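Local coordinates for protein putative esterase (Uncultured bacterium, PDB 7C4D) that probably hydrolyses carboxylic ester bonds, as a putative esterase of the alpha/beta hydrolase fold from a marine microorganism, at residues Asn38-Phe50 and His256-Leu268. Sequence-based numbering, arbitrary orientation.
With SO4 (sulfate ion), chain E.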
ATOM      1  N   ASN A  38       0.110  -2.889   9.638  1.00 41.58           N
ATOM      2  CA  ASN A  38      -0.713  -1.687   9.770  1.00 40.30           C
ATOM      3  C   ASN A  38      -2.194  -2.024   9.507  1.00 44.81           C
ATOM      4  O   ASN A  38      -3.051  -1.176   9.696  1.00 42.48           O
ATOM      5  CB  ASN A  38      -0.177  -0.564   8.877  1.00 42.97           C
ATOM      6  CG  ASN A  38       1.247  -0.159   9.237  1.00 47.52           C
ATOM      7  OD1 ASN A  38       1.550   0.080  10.394  1.00 57.85           O
ATOM      8  ND2 ASN A  38       2.127  -0.080   8.267  1.00 44.23           N
ATOM      9  N   TRP A  39      -2.494  -3.254   9.067  1.00 44.71           N
ATOM     10  CA  TRP A  39      -3.852  -3.646   8.694  1.00 48.81           C
ATOM     11  C   TRP A  39      -4.457  -4.594   9.747  1.00 55.96           C
ATOM     12  O   TRP A  39      -5.537  -5.131   9.531  1.00 52.56           O
ATOM     13  CB  TRP A  39      -3.890  -4.186   7.227  1.00 40.55           C
ATOM     14  CG  TRP A  39      -3.655  -3.058   6.266  1.00 42.19           C
ATOM     15  CD1 TRP A  39      -2.446  -2.516   5.914  1.00 41.46           C
ATOM     16  CD2 TRP A  39      -4.656  -2.206   5.676  1.00 39.41           C
ATOM     17  NE1 TRP A  39      -2.635  -1.442   5.083  1.00 43.73           N
ATOM     18  CE2 TRP A  39      -3.974  -1.223   4.917  1.00 41.77           C
ATOM     19  CE3 TRP A  39      -6.051  -2.222   5.634  1.00 39.37           C
ATOM     20  CZ2 TRP A  39      -4.652  -0.216   4.230  1.00 42.77           C
ATOM     21  CZ3 TRP A  39      -6.719  -1.261   4.910  1.00 40.36           C
ATOM     22  CH2 TRP A  39      -6.028  -0.266   4.210  1.00 41.91           C
ATOM     23  N   ILE A  40      -3.779  -4.780  10.898  1.00 49.38           N
ATOM     24  CA  ILE A  40      -4.177  -5.746  11.928  1.00 52.16           C
ATOM     25  C   ILE A  40      -5.604  -5.453  12.411  1.00 45.42           C
ATOM     26  O   ILE A  40      -6.458  -6.315  12.453  1.00 51.27           O
ATOM     27  CB  ILE A  40      -3.161  -5.775  13.106  1.00 57.66           C
ATOM     28  CG1 ILE A  40      -1.908  -6.580  12.756  1.00 56.17           C
ATOM     29  CG2 ILE A  40      -3.781  -6.264  14.435  1.00 52.70           C
ATOM     30  CD1 ILE A  40      -0.715  -6.306  13.650  1.00 55.77           C
ATOM     31  N   SER A  41      -5.855  -4.213  12.773  1.00 48.22           N
ATOM     32  CA  SER A  41      -7.105  -3.792  13.355  1.00 56.84           C
ATOM     33  C   SER A  41      -8.257  -3.897  12.346  1.00 61.28           C
ATOM     34  O   SER A  41      -9.348  -4.271  12.745  1.00 61.72           O
ATOM     35  CB  SER A  41      -6.919  -2.399  13.909  1.00 58.43           C
ATOM     36  OG  SER A  41      -8.143  -1.831  14.327  1.00 72.10           O
ATOM     37  N   ILE A  42      -8.032  -3.584  11.053  1.00 55.53           N
ATOM     38  CA  ILE A  42      -9.065  -3.726  10.032  1.00 42.27           C
ATOM     39  C   ILE A  42      -9.336  -5.202   9.692  1.00 43.45           C
ATOM     40  O   ILE A  42     -10.497  -5.613   9.585  1.00 42.40           O
ATOM     41  CB  ILE A  42      -8.825  -2.789   8.828  1.00 51.96           C
ATOM     42  CG1 ILE A  42      -9.317  -1.390   9.183  1.00 42.74           C
ATOM     43  CG2 ILE A  42      -9.458  -3.309   7.503  1.00 44.69           C
ATOM     44  CD1 ILE A  42      -8.529  -0.319   8.549  1.00 45.95           C
ATOM     45  N   ALA A  43      -8.277  -6.022   9.632  1.00 38.07           N
ATOM     46  CA  ALA A  43      -8.384  -7.441   9.350  1.00 39.62           C
ATOM     47  C   ALA A  43      -9.063  -8.157  10.510  1.00 49.32           C
ATOM     48  O   ALA A  43      -9.478  -9.312  10.361  1.00 46.39           O
ATOM     49  CB  ALA A  43      -7.015  -8.041   9.192  1.00 38.88           C
ATOM     50  N   ASN A  44      -9.003  -7.517  11.687  1.00 50.69           N
ATOM     51  CA  ASN A  44      -9.647  -8.052  12.878  1.00 57.13           C
ATOM     52  C   ASN A  44     -11.155  -8.118  12.676  1.00 49.27           C
ATOM     53  O   ASN A  44     -11.693  -9.157  12.931  1.00 50.68           O
ATOM     54  CB  ASN A  44      -9.231  -7.387  14.192  1.00 61.09           C
ATOM     55  CG  ASN A  44      -8.045  -8.097  14.827  1.00 71.41           C
ATOM     56  OD1 ASN A  44      -7.730  -9.251  14.499  1.00 63.27           O
ATOM     57  ND2 ASN A  44      -7.356  -7.398  15.718  1.00 74.08           N
ATOM     58  N   GLU A  45     -11.790  -7.051  12.178  1.00 47.74           N
ATOM     59  CA  GLU A  45     -13.177  -7.080  11.741  1.00 49.24           C
ATOM     60  C   GLU A  45     -13.421  -7.916  10.479  1.00 52.35           C
ATOM     61  O   GLU A  45     -14.311  -8.774  10.502  1.00 55.62           O
ATOM     62  CB  GLU A  45     -13.750  -5.669  11.741  1.00 46.21           C
ATOM     63  CG  GLU A  45     -13.836  -5.164  13.165  1.00 58.94           C
ATOM     64  CD  GLU A  45     -14.481  -3.814  13.369  1.00 66.80           C
ATOM     65  OE1 GLU A  45     -15.539  -3.546  12.753  1.00 82.31           O
ATOM     66  OE2 GLU A  45     -13.931  -3.031  14.155  1.00 93.41           O
ATOM     67  N   LEU A  46     -12.618  -7.716   9.411  1.00 45.32           N
ATOM     68  CA  LEU A  46     -12.867  -8.351   8.115  1.00 39.54           C
ATOM     69  C   LEU A  46     -12.765  -9.878   8.169  1.00 38.84           C
ATOM     70  O   LEU A  46     -13.417 -10.547   7.388  1.00 40.26           O
ATOM     71  CB  LEU A  46     -12.023  -7.729   6.995  1.00 40.62           C
ATOM     72  CG  LEU A  46     -12.172  -6.211   6.752  1.00 40.35           C
ATOM     73  CD1 LEU A  46     -11.308  -5.761   5.577  1.00 36.69           C
ATOM     74  CD2 LEU A  46     -13.613  -5.845   6.441  1.00 37.44           C
ATOM     75  N   LYS A  47     -11.991 -10.442   9.106  1.00 38.76           N
ATOM     76  CA  LYS A  47     -11.768 -11.882   9.179  1.00 37.75           C
ATOM     77  C   LYS A  47     -13.037 -12.674   9.576  1.00 48.56           C
ATOM     78  O   LYS A  47     -13.068 -13.889   9.394  1.00 40.44           O
ATOM     79  CB  LYS A  47     -10.654 -12.203  10.186  1.00 42.16           C
ATOM     80  CG  LYS A  47     -11.048 -12.013  11.648  1.00 50.65           C
ATOM     81  CD  LYS A  47      -9.963 -12.370  12.635  1.00 52.90           C
ATOM     82  CE  LYS A  47     -10.458 -12.198  14.055  1.00 63.14           C
ATOM     83  NZ  LYS A  47      -9.363 -12.450  15.023  1.00 78.29           N
ATOM     84  N   ASP A  48     -14.083 -12.012  10.108  1.00 43.72           N
ATOM     85  CA  ASP A  48     -15.327 -12.728  10.360  1.00 46.29           C
ATOM     86  C   ASP A  48     -16.020 -13.116   9.057  1.00 55.77           C
ATOM     87  O   ASP A  48     -16.878 -13.995   9.091  1.00 53.35           O
ATOM     88  CB  ASP A  48     -16.321 -11.907  11.173  1.00 47.05           C
ATOM     89  CG  ASP A  48     -15.838 -11.550  12.571  1.00 50.43           C
ATOM     90  OD1 ASP A  48     -14.978 -12.250  13.101  1.00 48.40           O
ATOM     91  OD2 ASP A  48     -16.280 -10.522  13.075  1.00 57.79           O
ATOM     92  N   TYR A  49     -15.689 -12.451   7.929  1.00 42.91           N
ATOM     93  CA  TYR A  49     -16.439 -12.689   6.711  1.00 43.47           C
ATOM     94  C   TYR A  49     -15.554 -13.224   5.582  1.00 46.22           C
ATOM     95  O   TYR A  49     -16.053 -13.727   4.573  1.00 52.56           O
ATOM     96  CB  TYR A  49     -17.163 -11.408   6.288  1.00 42.75           C
ATOM     97  CG  TYR A  49     -17.916 -10.767   7.425  1.00 47.95           C
ATOM     98  CD1 TYR A  49     -19.114 -11.302   7.891  1.00 47.58           C
ATOM     99  CD2 TYR A  49     -17.407  -9.652   8.061  1.00 42.81           C
ATOM    100  CE1 TYR A  49     -19.762 -10.755   8.981  1.00 46.62           C
ATOM    101  CE2 TYR A  49     -18.082  -9.059   9.112  1.00 56.37           C
ATOM    102  CZ  TYR A  49     -19.260  -9.618   9.575  1.00 46.59           C
ATOM    103  OH  TYR A  49     -19.912  -8.999  10.585  1.00 48.17           O
ATOM    104  N   PHE A  50     -14.240 -13.081   5.717  1.00 42.62           N
ATOM    105  CA  PHE A  50     -13.354 -13.395   4.598  1.00 41.70           C
ATOM    106  C   PHE A  50     -12.135 -14.114   5.137  1.00 41.49           C
ATOM    107  O   PHE A  50     -11.910 -14.081   6.342  1.00 35.70           O
ATOM    108  CB  PHE A  50     -12.927 -12.120   3.851  1.00 41.67           C
ATOM    109  CG  PHE A  50     -14.051 -11.300   3.233  1.00 39.37           C
ATOM    110  CD1 PHE A  50     -14.508 -11.556   1.947  1.00 41.84           C
ATOM    111  CD2 PHE A  50     -14.604 -10.228   3.909  1.00 41.23           C
ATOM    112  CE1 PHE A  50     -15.524 -10.798   1.379  1.00 41.95           C
ATOM    113  CE2 PHE A  50     -15.592  -9.445   3.326  1.00 41.55           C
ATOM    114  CZ  PHE A  50     -16.086  -9.751   2.078  1.00 39.31           C
ATOM    115  N   HIS A 256      -7.512   4.541   6.673  1.00 59.30           N
ATOM    116  CA  HIS A 256      -7.917   3.334   7.384  1.00 64.19           C
ATOM    117  C   HIS A 256      -7.387   3.309   8.815  1.00 57.11           C
ATOM    118  O   HIS A 256      -7.867   2.540   9.643  1.00 58.62           O
ATOM    119  CB  HIS A 256      -7.337   2.109   6.692  1.00 56.16           C
ATOM    120  CG  HIS A 256      -5.857   2.209   6.553  1.00 57.79           C
ATOM    121  ND1 HIS A 256      -5.243   3.166   5.732  1.00 57.16           N
ATOM    122  CD2 HIS A 256      -4.866   1.495   7.122  1.00 53.51           C
ATOM    123  CE1 HIS A 256      -3.937   3.002   5.785  1.00 55.22           C
ATOM    124  NE2 HIS A 256      -3.683   1.972   6.607  1.00 53.26           N
ATOM    125  N   ALA A 257      -6.328   4.075   9.062  1.00 60.05           N
ATOM    126  CA  ALA A 257      -5.759   4.195  10.393  1.00 59.17           C
ATOM    127  C   ALA A 257      -6.504   5.293  11.142  1.00 54.09           C
ATOM    128  O   ALA A 257      -6.745   5.155  12.331  1.00 62.34           O
ATOM    129  CB  ALA A 257      -4.289   4.497  10.298  1.00 57.69           C
ATOM    130  N   GLN A 258      -6.908   6.353  10.429  1.00 57.63           N
ATOM    131  CA  GLN A 258      -7.558   7.512  11.037  1.00 65.52           C
ATOM    132  C   GLN A 258      -9.054   7.276  11.271  1.00 72.81           C
ATOM    133  O   GLN A 258      -9.572   7.674  12.303  1.00 72.18           O
ATOM    134  CB  GLN A 258      -7.338   8.776  10.204  1.00 61.27           C
ATOM    135  CG  GLN A 258      -5.867   9.196  10.166  1.00 78.48           C
ATOM    136  CD  GLN A 258      -5.622  10.377   9.259  1.00 85.81           C
ATOM    137  OE1 GLN A 258      -5.709  11.527   9.675  1.00 86.24           O
ATOM    138  NE2 GLN A 258      -5.312  10.098   8.002  1.00 89.87           N
ATOM    139  N   GLN A 259      -9.742   6.626  10.321  1.00 64.20           N
ATOM    140  CA  GLN A 259     -11.173   6.401  10.403  1.00 58.27           C
ATOM    141  C   GLN A 259     -11.484   4.926  10.146  1.00 61.18           C
ATOM    142  O   GLN A 259     -12.224   4.621   9.216  1.00 58.62           O
ATOM    143  CB  GLN A 259     -11.886   7.264   9.362  1.00 57.03           C
ATOM    144  CG  GLN A 259     -11.718   8.761   9.582  1.00 64.24           C
ATOM    145  CD  GLN A 259     -12.506   9.257  10.778  1.00 76.23           C
ATOM    146  OE1 GLN A 259     -13.530   8.696  11.161  1.00 70.81           O
ATOM    147  NE2 GLN A 259     -12.023  10.321  11.397  1.00 70.12           N
ATOM    148  N   PRO A 260     -10.949   3.967  10.944  1.00 56.44           N
ATOM    149  CA  PRO A 260     -11.084   2.546  10.633  1.00 53.03           C
ATOM    150  C   PRO A 260     -12.519   2.030  10.590  1.00 63.65           C
ATOM    151  O   PRO A 260     -12.833   1.159   9.775  1.00 56.42           O
ATOM    152  CB  PRO A 260     -10.249   1.804  11.681  1.00 55.21           C
ATOM    153  CG  PRO A 260     -10.059   2.812  12.796  1.00 56.81           C
ATOM    154  CD  PRO A 260     -10.139   4.182  12.150  1.00 59.32           C
ATOM    155  N   LYS A 261     -13.377   2.594  11.446  1.00 63.40           N
ATOM    156  CA  LYS A 261     -14.757   2.159  11.557  1.00 61.14           C
ATOM    157  C   LYS A 261     -15.452   2.458  10.237  1.00 52.75           C
ATOM    158  O   LYS A 261     -16.153   1.610   9.709  1.00 49.42           O
ATOM    159  CB  LYS A 261     -15.471   2.878  12.714  1.00 68.46           C
ATOM    160  CG  LYS A 261     -16.910   2.444  12.965  1.00 73.98           C
ATOM    161  CD  LYS A 261     -17.664   3.316  13.975  1.00 94.48           C
ATOM    162  CE  LYS A 261     -19.159   3.053  14.060  1.00 88.01           C
ATOM    163  NZ  LYS A 261     -19.486   1.784  14.760  1.00 81.69           N
ATOM    164  N   ILE A 262     -15.272   3.676   9.720  1.00 48.72           N
ATOM    165  CA  ILE A 262     -15.877   4.007   8.441  1.00 49.54           C
ATOM    166  C   ILE A 262     -15.191   3.216   7.304  1.00 59.18           C
ATOM    167  O   ILE A 262     -15.820   2.915   6.291  1.00 54.17           O
ATOM    168  CB  ILE A 262     -15.904   5.525   8.212  1.00 50.28           C
ATOM    169  CG1 ILE A 262     -16.627   6.283   9.344  1.00 53.16           C
ATOM    170  CG2 ILE A 262     -16.463   5.861   6.836  1.00 43.19           C
ATOM    171  CD1 ILE A 262     -16.847   7.765   9.050  1.00 49.50           C
ATOM    172  N   PHE A 263     -13.921   2.810   7.477  1.00 49.75           N
ATOM    173  CA  PHE A 263     -13.243   2.076   6.427  1.00 47.95           C
ATOM    174  C   PHE A 263     -13.934   0.725   6.252  1.00 44.89           C
ATOM    175  O   PHE A 263     -14.243   0.304   5.148  1.00 44.99           O
ATOM    176  CB  PHE A 263     -11.742   1.953   6.702  1.00 45.67           C
ATOM    177  CG  PHE A 263     -10.978   1.406   5.520  1.00 47.50           C
ATOM    178  CD1 PHE A 263     -10.869   0.040   5.306  1.00 47.06           C
ATOM    179  CD2 PHE A 263     -10.381   2.257   4.605  1.00 45.76           C
ATOM    180  CE1 PHE A 263     -10.203  -0.468   4.193  1.00 46.16           C
ATOM    181  CE2 PHE A 263      -9.686   1.747   3.511  1.00 47.05           C
ATOM    182  CZ  PHE A 263      -9.628   0.393   3.282  1.00 38.54           C
ATOM    183  N   ILE A 264     -14.221   0.080   7.373  1.00 44.19           N
ATOM    184  CA  ILE A 264     -14.810  -1.244   7.400  1.00 43.36           C
ATOM    185  C   ILE A 264     -16.235  -1.202   6.850  1.00 49.29           C
ATOM    186  O   ILE A 264     -16.671  -2.102   6.134  1.00 46.38           O
ATOM    187  CB  ILE A 264     -14.684  -1.778   8.843  1.00 46.25           C
ATOM    188  CG1 ILE A 264     -13.233  -2.181   9.106  1.00 43.37           C
ATOM    189  CG2 ILE A 264     -15.624  -2.946   9.127  1.00 42.42           C
ATOM    190  CD1 ILE A 264     -12.811  -2.089  10.542  1.00 49.71           C
ATOM    191  N   GLN A 265     -16.949  -0.129   7.183  1.00 50.52           N
ATOM    192  CA  GLN A 265     -18.316   0.069   6.757  1.00 52.46           C
ATOM    193  C   GLN A 265     -18.382   0.067   5.236  1.00 47.84           C
ATOM    194  O   GLN A 265     -19.134  -0.717   4.673  1.00 52.30           O
ATOM    195  CB  GLN A 265     -18.850   1.316   7.463  1.00 52.07           C
ATOM    196  CG  GLN A 265     -19.870   2.176   6.737  1.00 67.37           C
ATOM    197  CD  GLN A 265     -20.088   3.442   7.544  1.00 71.16           C
ATOM    198  OE1 GLN A 265     -20.105   3.419   8.775  1.00 76.50           O
ATOM    199  NE2 GLN A 265     -20.219   4.571   6.865  1.00 78.94           N
ATOM    200  N   LYS A 266     -17.610   0.954   4.590  1.00 45.30           N
ATOM    201  CA  LYS A 266     -17.629   1.105   3.141  1.00 43.30           C
ATOM    202  C   LYS A 266     -17.157  -0.156   2.404  1.00 41.29           C
ATOM    203  O   LYS A 266     -17.713  -0.472   1.361  1.00 40.74           O
ATOM    204  CB  LYS A 266     -16.786   2.305   2.744  1.00 46.13           C
ATOM    205  CG  LYS A 266     -17.294   3.615   3.312  1.00 48.48           C
ATOM    206  CD  LYS A 266     -18.768   3.833   3.123  1.00 50.97           C
ATOM    207  CE  LYS A 266     -19.171   5.254   3.454  1.00 53.62           C
ATOM    208  NZ  LYS A 266     -20.645   5.403   3.394  1.00 61.10           N
ATOM    209  N   THR A 267     -16.172  -0.857   2.971  1.00 40.34           N
ATOM    210  CA  THR A 267     -15.627  -2.119   2.486  1.00 40.96           C
ATOM    211  C   THR A 267     -16.709  -3.203   2.548  1.00 48.32           C
ATOM    212  O   THR A 267     -16.901  -3.933   1.575  1.00 44.61           O
ATOM    213  CB  THR A 267     -14.375  -2.499   3.305  1.00 42.03           C
ATOM    214  OG1 THR A 267     -13.359  -1.510   3.117  1.00 38.07           O
ATOM    215  CG2 THR A 267     -13.837  -3.899   3.067  1.00 39.69           C
ATOM    216  N   LEU A 268     -17.425  -3.324   3.685  1.00 40.69           N
ATOM    217  CA  LEU A 268     -18.410  -4.402   3.844  1.00 37.95           C
ATOM    218  C   LEU A 268     -19.673  -4.143   3.043  1.00 38.05           C
ATOM    219  O   LEU A 268     -20.350  -5.085   2.661  1.00 40.24           O
ATOM    220  CB  LEU A 268     -18.733  -4.693   5.317  1.00 39.92           C
ATOM    221  CG  LEU A 268     -17.601  -5.400   6.093  1.00 40.55           C
ATOM    222  CD1 LEU A 268     -17.894  -5.534   7.597  1.00 42.75           C
ATOM    223  CD2 LEU A 268     -17.229  -6.758   5.499  1.00 36.04           C
TER
HETATM  224  S   SO4 E 404      -0.088   1.217   5.232  1.00 62.81           S
HETATM  225  O1  SO4 E 404       0.759   0.208   5.811  1.00 53.70           O
HETATM  226  O2  SO4 E 404       0.752   2.199   4.581  1.00 68.61           O
HETATM  227  O3  SO4 E 404      -0.965   0.632   4.236  1.00 56.42           O
HETATM  228  O4  SO4 E 404      -0.874   1.847   6.253  1.00 68.66           O
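A buried, mostly apolar contact packs helix 40-46 against the C-terminal helix 260-270 on the central sheet; just before both helices, Trp39 stacks on His256. The stack is offset, with ring centroids 3.9 Å apart and planes at 6°. Trp39 CZ2 lies over the centre of the imidazole. The indole also turns its edge to the face of Phe263, with CZ3 3.6 Å from Phe263 CE1. A sulfate, probably from the crystallisation liquor, sits beside the stack. Trp39 NE1 donates to its O3 and His256 NE2 to its O4, each at 2.8 Å, while Asn38 ND2 holds O1. Gly31 N also bonds the ion. In this alpha/beta hydrolase fold His256 lies near, without touching, what is probably the catalytic triad, Ser96, Asp120 and His253. Were Trp39 an alanine, the His256 ring would probably lose its stacking partner, Phe263 the edge at its face and the sulfate one donor. In helix 40-46, Ile42 is a knob among His256, Pro260, Phe263 and Ile264. With chi1 at -80°, its CG1 branch lies beside the backbone N and carries CD1 to 3.1 Å from His256 O and close to His256 CB. The axes of 40-46 and 260-268 cross at -42°. Leu46 CD2 meets Thr267 CG2 and Leu268 CD2. Leu268 CD2 also touches the edge of the Phe50 ring, 3.8 Å from CE2, and Tyr49 CE2 packs against Leu268 CD1.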